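Peptidoglycan D,D-transpeptidase FtsI (Yersinia pestis, PDB 6SYN) probably cross-links peptidoglycan during cell division as a class B penicillin-binding protein with D,D-transpeptidase activity, and is a target of beta-lactam antibiotics. Local coordinates at residues A28-V33 with Q108-Y113; I436-G441 with A458-V463. One frame throughout, in Å; residues are numbered along the deposited sequence. Where two conformers were deposited one is given.

Contact 1 of 2, residues A28-V33 with Q108-Y113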
ATOM      1  N   ALA A  28      15.271   7.065   9.554  1.00 14.43           N
ATOM      2  CA  ALA A  28      14.940   7.840  10.771  1.00 14.69           C
ATOM      3  C   ALA A  28      16.215   8.025  11.596  1.00 15.05           C
ATOM      4  O   ALA A  28      16.773   7.011  12.056  1.00 15.06           O
ATOM      5  CB  ALA A  28      13.856   7.152  11.562  1.00 14.58           C
ATOM      6  N   VAL A  29      16.656   9.276  11.748  1.00 15.48           N
ATOM      7  CA  VAL A  29      17.932   9.649  12.425  1.00 15.88           C
ATOM      8  C   VAL A  29      17.647  10.766  13.435  1.00 16.37           C
ATOM      9  O   VAL A  29      16.913  11.709  13.092  1.00 16.83           O
ATOM     10  CB  VAL A  29      18.999  10.075  11.400  1.00 16.17           C
ATOM     11  CG1 VAL A  29      20.330  10.385  12.063  1.00 16.40           C
ATOM     12  CG2 VAL A  29      19.192   9.028  10.317  1.00 16.41           C
ATOM     13  N   SER A  30      18.205  10.642  14.640  1.00 16.95           N
ATOM     14  CA  SER A  30      18.160  11.661  15.719  1.00 17.16           C
ATOM     15  C   SER A  30      19.357  12.602  15.552  1.00 17.80           C
ATOM     16  O   SER A  30      20.493  12.123  15.708  1.00 17.82           O
ATOM     17  CB  SER A  30      18.144  11.009  17.079  1.00 16.88           C
ATOM     18  OG  SER A  30      16.811  10.849  17.543  1.00 16.84           O
ATOM     19  N   VAL A  31      19.113  13.874  15.212  1.00 18.62           N
ATOM     20  CA  VAL A  31      20.177  14.882  14.921  1.00 19.04           C
ATOM     21  C   VAL A  31      20.113  15.983  15.975  1.00 19.65           C
ATOM     22  O   VAL A  31      19.043  16.525  16.246  1.00 19.77           O
ATOM     23  CB  VAL A  31      20.057  15.452  13.492  1.00 19.07           C
ATOM     24  CG1 VAL A  31      20.778  16.782  13.327  1.00 19.11           C
ATOM     25  CG2 VAL A  31      20.561  14.456  12.461  1.00 19.14           C
ATOM     26  N   PRO A  32      21.261  16.348  16.590  1.00 20.45           N
ATOM     27  CA  PRO A  32      21.300  17.425  17.580  1.00 20.84           C
ATOM     28  C   PRO A  32      21.164  18.798  16.905  1.00 21.35           C
ATOM     29  O   PRO A  32      21.899  19.063  15.963  1.00 21.77           O
ATOM     30  CB  PRO A  32      22.674  17.243  18.241  1.00 20.73           C
ATOM     31  CG  PRO A  32      23.531  16.636  17.150  1.00 20.74           C
ATOM     32  CD  PRO A  32      22.588  15.754  16.358  1.00 20.58           C
ATOM     33  N   VAL A  33      20.226  19.621  17.387  1.00 21.39           N
ATOM     34  CA  VAL A  33      19.869  20.938  16.779  1.00 21.81           C
ATOM     35  C   VAL A  33      19.595  21.955  17.890  1.00 22.18           C
ATOM     36  O   VAL A  33      19.439  21.539  19.054  1.00 22.66           O
ATOM     37  CB  VAL A  33      18.647  20.811  15.847  1.00 21.59           C
ATOM     38  CG1 VAL A  33      18.925  19.882  14.677  1.00 21.45           C
ATOM     39  CG2 VAL A  33      17.402  20.363  16.600  1.00 21.37           C
ATOM     40  N   GLN A 108      18.322  23.459  22.721  1.00 24.52           N
ATOM     41  CA  GLN A 108      19.026  22.330  22.061  1.00 24.84           C
ATOM     42  C   GLN A 108      18.202  21.061  22.300  1.00 24.44           C
ATOM     43  O   GLN A 108      17.800  20.831  23.460  1.00 24.77           O
ATOM     44  CB  GLN A 108      20.451  22.200  22.601  1.00 25.30           C
ATOM     45  CG  GLN A 108      21.277  23.457  22.370  1.00 26.32           C
ATOM     46  CD  GLN A 108      22.707  23.351  22.842  1.00 26.77           C
ATOM     47  OE1 GLN A 108      23.331  22.295  22.773  1.00 27.29           O
ATOM     48  NE2 GLN A 108      23.243  24.467  23.310  1.00 27.08           N
ATOM     49  N   GLU A 109      17.913  20.306  21.238  1.00 23.17           N
ATOM     50  CA  GLU A 109      17.183  19.012  21.311  1.00 22.68           C
ATOM     51  C   GLU A 109      17.694  18.098  20.198  1.00 21.78           C
ATOM     52  O   GLU A 109      18.577  18.529  19.427  1.00 21.92           O
ATOM     53  CB  GLU A 109      15.667  19.217  21.212  1.00 22.92           C
ATOM     54  CG  GLU A 109      15.217  19.900  19.929  1.00 23.20           C
ATOM     55  CD  GLU A 109      13.714  20.078  19.795  1.00 23.41           C
ATOM     56  OE1 GLU A 109      13.157  20.964  20.474  1.00 23.47           O
ATOM     57  OE2 GLU A 109      13.103  19.322  19.017  1.00 24.02           O
ATOM     58  N   SER A 110      17.162  16.879  20.146  1.00 20.72           N
ATOM     59  CA  SER A 110      17.383  15.901  19.053  1.00 19.58           C
ATOM     60  C   SER A 110      16.174  15.976  18.117  1.00 18.43           C
ATOM     61  O   SER A 110      15.039  15.844  18.608  1.00 17.90           O
ATOM     62  CB  SER A 110      17.616  14.514  19.603  1.00 19.58           C
ATOM     63  OG  SER A 110      17.281  13.517  18.652  1.00 19.48           O
ATOM     64  N   ARG A 111      16.412  16.262  16.838  1.00 17.64           N
ATOM     65  CA  ARG A 111      15.349  16.319  15.808  1.00 17.16           C
ATOM     66  C   ARG A 111      15.248  14.935  15.173  1.00 16.75           C
ATOM     67  O   ARG A 111      16.261  14.462  14.629  1.00 17.42           O
ATOM     68  CB  ARG A 111      15.660  17.388  14.762  1.00 17.24           C
ATOM     69  CG  ARG A 111      14.583  17.523  13.698  1.00 17.65           C
ATOM     70  CD  ARG A 111      14.928  18.566  12.658  1.00 17.84           C
ATOM     71  NE  ARG A 111      13.926  18.591  11.606  1.00 18.01           N
ATOM     72  CZ  ARG A 111      13.926  19.422  10.569  1.00 18.37           C
ATOM     73  NH1 ARG A 111      14.887  20.318  10.421  1.00 18.58           N
ATOM     74  NH2 ARG A 111      12.956  19.358   9.677  1.00 18.69           N
ATOM     75  N   ARG A 112      14.087  14.295  15.275  1.00 15.77           N
ATOM     76  CA  ARG A 112      13.803  13.052  14.525  1.00 15.09           C
ATOM     77  C   ARG A 112      13.682  13.448  13.050  1.00 14.43           C
ATOM     78  O   ARG A 112      12.636  14.013  12.677  1.00 13.95           O
ATOM     79  CB  ARG A 112      12.560  12.358  15.096  1.00 15.11           C
ATOM     80  CG  ARG A 112      12.517  10.855  14.861  1.00 15.23           C
ATOM     81  CD  ARG A 112      13.858  10.175  15.051  1.00 15.37           C
ATOM     82  NE  ARG A 112      13.714   8.734  15.003  1.00 15.60           N
ATOM     83  CZ  ARG A 112      14.693   7.860  15.207  1.00 15.74           C
ATOM     84  NH1 ARG A 112      14.432   6.565  15.124  1.00 15.89           N
ATOM     85  NH2 ARG A 112      15.918   8.269  15.497  1.00 15.68           N
ATOM     86  N   TYR A 113      14.742  13.217  12.268  1.00 13.98           N
ATOM     87  CA  TYR A 113      14.858  13.657  10.851  1.00 13.73           C
ATOM     88  C   TYR A 113      14.691  12.453   9.917  1.00 13.31           C
ATOM     89  O   TYR A 113      15.277  11.383  10.178  1.00 13.26           O
ATOM     90  CB  TYR A 113      16.176  14.399  10.612  1.00 13.88           C
ATOM     91  CG  TYR A 113      16.412  14.746   9.165  1.00 13.94           C
ATOM     92  CD1 TYR A 113      15.701  15.762   8.546  1.00 14.04           C
ATOM     93  CD2 TYR A 113      17.309  14.022   8.396  1.00 14.00           C
ATOM     94  CE1 TYR A 113      15.888  16.060   7.205  1.00 14.08           C
ATOM     95  CE2 TYR A 113      17.505  14.303   7.055  1.00 14.00           C
ATOM     96  CZ  TYR A 113      16.792  15.326   6.456  1.00 13.98           C
ATOM     97  OH  TYR A 113      16.990  15.608   5.136  1.00 14.24           O
TER
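The Arg112 guanidinium has Ala28 CB, 3.4 Å above its plane, and the backbone N of Val29 over one face, both offset toward the rim; Ser30 N lies at its edge. The bend at chi2 (41°) carries the guanidinium across toward the 28-33 strand, over to Ala28 and Ser30. Its NH2 gives a weak hydrogen bond to Ser30 OG, at 3.4 Å, while its stronger partners are Glu138 and the carbonyl of Gly17. Ser30 OG in turn donates to Ser110 OG over 2.9 Å and accepts from the backbone N of Arg16, so the hydroxyls join diagonal neighbours on the Ser30, Pro32, Ser110 and Arg112 face. On the other face Val33 CG2 packs 3.9 Å from Arg111 CB and 4.0 Å from Glu109 CG; Arg111 then runs on fully extended. Along the backbones, Val29 with Tyr113, Val31 with Arg111 and Val33 with Glu109 form three antiparallel hydrogen-bonded pairs, each with both bonds made. The pairing joins strands 26-38 and 104-113 of the N-terminal region assigned to the dimerisation-domain family. Strand 82-88 also pairs antiparallel with 26-38, its Gln87 and Arg86 touching Val33 and Arg111, while strand 19-20 packs against Ala28 and Arg112.

Contact 2 of 2, residues I436-G441 with A458-V463. With CB9 ((2R,4S)-2-[(1R)-1-{[(2S)-2-carboxy-2-phenylacetyl]amino}-2-oxoethyl]-5,5-dimethyl-1,3-thiazolidine-4-carboxylic acid), chain D.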
ATOM      1  N   ILE A 436       5.677 -12.052 -17.569  1.00 12.05           N
ATOM      2  CA  ILE A 436       4.963 -11.657 -16.319  1.00 11.57           C
ATOM      3  C   ILE A 436       3.623 -12.394 -16.230  1.00 11.28           C
ATOM      4  O   ILE A 436       3.009 -12.649 -17.276  1.00 11.24           O
ATOM      5  CB  ILE A 436       4.785 -10.124 -16.206  0.50 11.49           C
ATOM      6  CG1 ILE A 436       3.778  -9.559 -17.212  0.50 11.42           C
ATOM      7  CG2 ILE A 436       6.125  -9.411 -16.299  0.50 11.45           C
ATOM      8  CD1 ILE A 436       3.490  -8.088 -17.014  0.50 11.38           C
ATOM      9  N   ALA A 437       3.217 -12.723 -15.003  1.00 11.00           N
ATOM     10  CA  ALA A 437       1.914 -13.325 -14.651  1.00 10.81           C
ATOM     11  C   ALA A 437       1.119 -12.323 -13.804  1.00 10.63           C
ATOM     12  O   ALA A 437       1.378 -12.218 -12.584  1.00 10.60           O
ATOM     13  CB  ALA A 437       2.136 -14.631 -13.931  1.00 10.83           C
ATOM     14  N   ILE A 438       0.198 -11.602 -14.447  1.00 10.43           N
ATOM     15  CA  ILE A 438      -0.676 -10.576 -13.810  1.00 10.19           C
ATOM     16  C   ILE A 438      -2.143 -10.971 -13.973  1.00 10.06           C
ATOM     17  O   ILE A 438      -2.467 -11.798 -14.843  1.00  9.97           O
ATOM     18  CB  ILE A 438      -0.432  -9.180 -14.414  1.00 10.25           C
ATOM     19  CG1 ILE A 438      -0.928  -9.080 -15.861  1.00 10.22           C
ATOM     20  CG2 ILE A 438       1.030  -8.796 -14.295  1.00 10.31           C
ATOM     21  CD1 ILE A 438      -1.193  -7.663 -16.322  1.00 10.17           C
ATOM     22  N   LYS A 439      -2.991 -10.345 -13.165  1.00  9.92           N
ATOM     23  CA  LYS A 439      -4.456 -10.284 -13.353  1.00  9.75           C
ATOM     24  C   LYS A 439      -4.886  -8.833 -13.125  1.00  9.83           C
ATOM     25  O   LYS A 439      -4.493  -8.256 -12.095  1.00  9.84           O
ATOM     26  CB  LYS A 439      -5.133 -11.243 -12.374  1.00  9.58           C
ATOM     27  CG  LYS A 439      -6.643 -11.349 -12.514  1.00  9.51           C
ATOM     28  CD  LYS A 439      -7.076 -12.066 -13.773  1.00  9.41           C
ATOM     29  CE  LYS A 439      -8.537 -11.869 -14.093  1.00  9.32           C
ATOM     30  NZ  LYS A 439      -8.796 -10.503 -14.595  1.00  9.32           N
ATOM     31  N   THR A 440      -5.636  -8.254 -14.059  1.00  9.96           N
ATOM     32  CA  THR A 440      -6.265  -6.922 -13.889  1.00 10.10           C
ATOM     33  C   THR A 440      -7.538  -7.074 -13.058  1.00 10.27           C
ATOM     34  O   THR A 440      -7.988  -8.214 -12.847  1.00 10.33           O
ATOM     35  CB  THR A 440      -6.599  -6.267 -15.234  1.00 10.08           C
ATOM     36  OG1 THR A 440      -7.466  -7.160 -15.935  1.00 10.04           O
ATOM     37  CG2 THR A 440      -5.367  -5.957 -16.054  1.00 10.05           C
ATOM     38  N   GLY A 441      -8.089  -5.945 -12.622  1.00 10.54           N
ATOM     39  CA  GLY A 441      -9.368  -5.862 -11.903  1.00 10.78           C
ATOM     40  C   GLY A 441      -9.911  -4.447 -11.958  1.00 11.14           C
ATOM     41  O   GLY A 441      -9.099  -3.492 -11.930  1.00 11.02           O
ATOM     42  N   ALA A 458      -9.279   0.703  -9.648  1.00 11.65           N
ATOM     43  CA  ALA A 458      -8.403   0.222 -10.740  1.00 10.76           C
ATOM     44  C   ALA A 458      -7.286  -0.620 -10.118  1.00  9.99           C
ATOM     45  O   ALA A 458      -6.444  -0.057  -9.393  1.00  9.69           O
ATOM     46  CB  ALA A 458      -7.866   1.376 -11.553  1.00 10.68           C
ATOM     47  N   TYR A 459      -7.319  -1.927 -10.390  1.00  9.35           N
ATOM     48  CA  TYR A 459      -6.412  -2.962  -9.837  1.00  8.94           C
ATOM     49  C   TYR A 459      -5.471  -3.485 -10.923  1.00  8.75           C
ATOM     50  O   TYR A 459      -5.907  -3.688 -12.067  1.00  8.72           O
ATOM     51  CB  TYR A 459      -7.206  -4.174  -9.348  1.00  8.78           C
ATOM     52  CG  TYR A 459      -7.764  -4.113  -7.951  1.00  8.66           C
ATOM     53  CD1 TYR A 459      -6.947  -4.299  -6.849  1.00  8.58           C
ATOM     54  CD2 TYR A 459      -9.122  -3.962  -7.731  1.00  8.64           C
ATOM     55  CE1 TYR A 459      -7.457  -4.303  -5.563  1.00  8.55           C
ATOM     56  CE2 TYR A 459      -9.649  -3.957  -6.450  1.00  8.63           C
ATOM     57  CZ  TYR A 459      -8.812  -4.129  -5.362  1.00  8.57           C
ATOM     58  OH  TYR A 459      -9.317  -4.129  -4.096  1.00  8.60           O
ATOM     59  N   THR A 460      -4.221  -3.747 -10.550  1.00  8.61           N
ATOM     60  CA  THR A 460      -3.319  -4.690 -11.257  1.00  8.44           C
ATOM     61  C   THR A 460      -2.420  -5.340 -10.205  1.00  8.30           C
ATOM     62  O   THR A 460      -1.701  -4.613  -9.500  1.00  8.23           O
ATOM     63  CB  THR A 460      -2.574  -4.005 -12.410  1.00  8.49           C
ATOM     64  OG1 THR A 460      -3.515  -3.815 -13.467  1.00  8.56           O
ATOM     65  CG2 THR A 460      -1.403  -4.811 -12.929  1.00  8.55           C
ATOM     66  N   ALA A 461      -2.523  -6.661 -10.079  1.00  8.28           N
ATOM     67  CA  ALA A 461      -1.694  -7.505  -9.193  1.00  8.31           C
ATOM     68  C   ALA A 461      -0.930  -8.493 -10.071  1.00  8.36           C
ATOM     69  O   ALA A 461      -1.419  -8.789 -11.180  1.00  8.47           O
ATOM     70  CB  ALA A 461      -2.565  -8.216  -8.190  1.00  8.29           C
ATOM     71  N   GLY A 462       0.223  -8.972  -9.611  1.00  8.34           N
ATOM     72  CA  GLY A 462       0.983  -9.973 -10.372  1.00  8.39           C
ATOM     73  C   GLY A 462       2.339 -10.283  -9.780  1.00  8.47           C
ATOM     74  O   GLY A 462       2.660  -9.806  -8.665  1.00  8.46           O
ATOM     75  N   VAL A 463       3.109 -11.041 -10.553  1.00  8.50           N
ATOM     76  CA  VAL A 463       4.326 -11.776 -10.125  1.00  8.50           C
ATOM     77  C   VAL A 463       5.316 -11.704 -11.291  1.00  8.63           C
ATOM     78  O   VAL A 463       4.847 -11.590 -12.436  1.00  8.56           O
ATOM     79  CB  VAL A 463       3.910 -13.205  -9.732  1.00  8.47           C
ATOM     80  CG1 VAL A 463       4.560 -14.285 -10.580  1.00  8.48           C
ATOM     81  CG2 VAL A 463       4.120 -13.459  -8.253  1.00  8.52           C
TER
HETATM   82  C   CB9 D 603     -13.410  -7.759 -12.548  1.00 18.06           C
HETATM   83  N   CB9 D 603     -15.300  -6.409 -13.500  1.00 19.93           N
HETATM   84  O   CB9 D 603     -12.932  -6.829 -11.943  1.00 18.06           O
HETATM   85  CA  CB9 D 603     -14.518  -7.645 -13.588  1.00 19.20           C
HETATM   86  CB  CB9 D 603     -13.946  -7.927 -15.008  1.00 19.31           C
HETATM   87  CAA CB9 D 603     -12.676  -6.123 -17.904  1.00 19.03           C
HETATM   88  CAB CB9 D 603     -13.783  -4.369 -16.517  1.00 19.10           C
HETATM   89  OAD CB9 D 603     -10.583  -4.662 -15.834  1.00 19.09           O
HETATM   90  OAE CB9 D 603     -19.627  -4.682 -12.758  1.00 20.36           O
HETATM   91  OAF CB9 D 603     -17.056  -7.475 -12.606  1.00 22.06           O
HETATM   92  OAG CB9 D 603     -10.097  -6.746 -15.487  1.00 18.60           O
HETATM   93  OAH CB9 D 603     -18.073  -5.100 -11.366  1.00 20.37           O
HETATM   94  CAJ CB9 D 603     -16.480  -1.833 -15.826  1.00 20.75           C
HETATM   95  CAK CB9 D 603     -17.060  -2.898 -16.476  1.00 20.89           C
HETATM   96  CAL CB9 D 603     -16.245  -1.904 -14.473  1.00 20.63           C
HETATM   97  CAM CB9 D 603     -17.404  -4.040 -15.769  1.00 20.54           C
HETATM   98  CAN CB9 D 603     -16.582  -3.048 -13.761  1.00 20.62           C
HETATM   99  NAP CB9 D 603     -12.525  -7.584 -15.155  1.00 19.14           N
HETATM  100  SAQ CB9 D 603     -14.758  -6.924 -16.292  1.00 19.72           S
HETATM  101  CAR CB9 D 603     -10.877  -5.817 -15.579  1.00 19.11           C
HETATM  102  CAS CB9 D 603     -18.502  -5.012 -12.488  1.00 20.30           C
HETATM  103  CAT CB9 D 603     -16.601  -6.498 -13.200  1.00 20.45           C
HETATM  104  CAU CB9 D 603     -17.139  -4.146 -14.410  1.00 20.56           C
HETATM  105  CAX CB9 D 603     -12.363  -6.138 -15.346  1.00 19.23           C
HETATM  106  CAY CB9 D 603     -17.579  -5.398 -13.661  1.00 20.47           C
HETATM  107  CAZ CB9 D 603     -13.301  -5.809 -16.555  1.00 19.13           C
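The KTG motif of the penicillin-binding transpeptidase fold, Lys439-Thr440-Gly441, lies on strand 437-446, an outermost strand of the five-stranded antiparallel sheet, and pairs here with strand 455-464. Ala437 with Val463, Lys439 with Ala461 and Gly441 with Tyr459 are hydrogen-bonded pairs. The last is uneven: Tyr459 N reaches Gly441 O at 2.8 Å, whereas Gly441 N meets Tyr459 O at 3.2 Å from well above the carbonyl plane. That carbonyl also accepts from Thr460 OG1, so two donors share it.

Ile438 stands opposite Gly462, their CA atoms 3.9 Å apart; the glycine has no side chain to collide with Ile438 CG2. Farther along this face, Thr440 and Thr460 lie side by side and point the same way, the methyl CG2 of Thr440 being 3.8 Å from Thr460 OG1. Helix 492-505 covers Ile438 and Thr460 through Phe495.

Lys439, Ala461 and Tyr459 share the other face, against helix 370-381. The lysine chain, bent at chi2 and chi4, brings NZ to Thr440 O, 3.0 Å away, and to Ser304 OG; two oxygens thus hold NZ beside the pocket. Tyr459 directs its hydroxyl to the carbonyl of Glu249.

CB9, carbenicillin with its beta-lactam ring opened, is also held by Ser304, Asn306, Tyr364 and Thr442. With chi1 at 58°, Thr440 places OG1 between its backbone N and carbonyl carbon, and this hydroxyl donates to carboxylate oxygen OAG of CB9 at 2.7 Å.

Contact 1 and contact 2 are both antiparallel strand pairs, but contact 1 belongs to the dimerisation-domain region and contact 2 to the transpeptidase domain, with the middle of the molecule between them. Their centres are 41 Å apart and their nearest atoms about 28 Å, so neither touches the other. Both strands of contact 1 precede those of contact 2 in sequence. The 28-33/108-113 pair sits toward one end of the molecule, its centre about 28 Å from the chain's centre and only partly buried; the 436-441/458-463 pair is wholly buried, its centre about 15 Å from that point. Only contact 2 reaches the ligand, contributing Thr440 and Gly441 to a pocket that also includes Ser252 and Lys255.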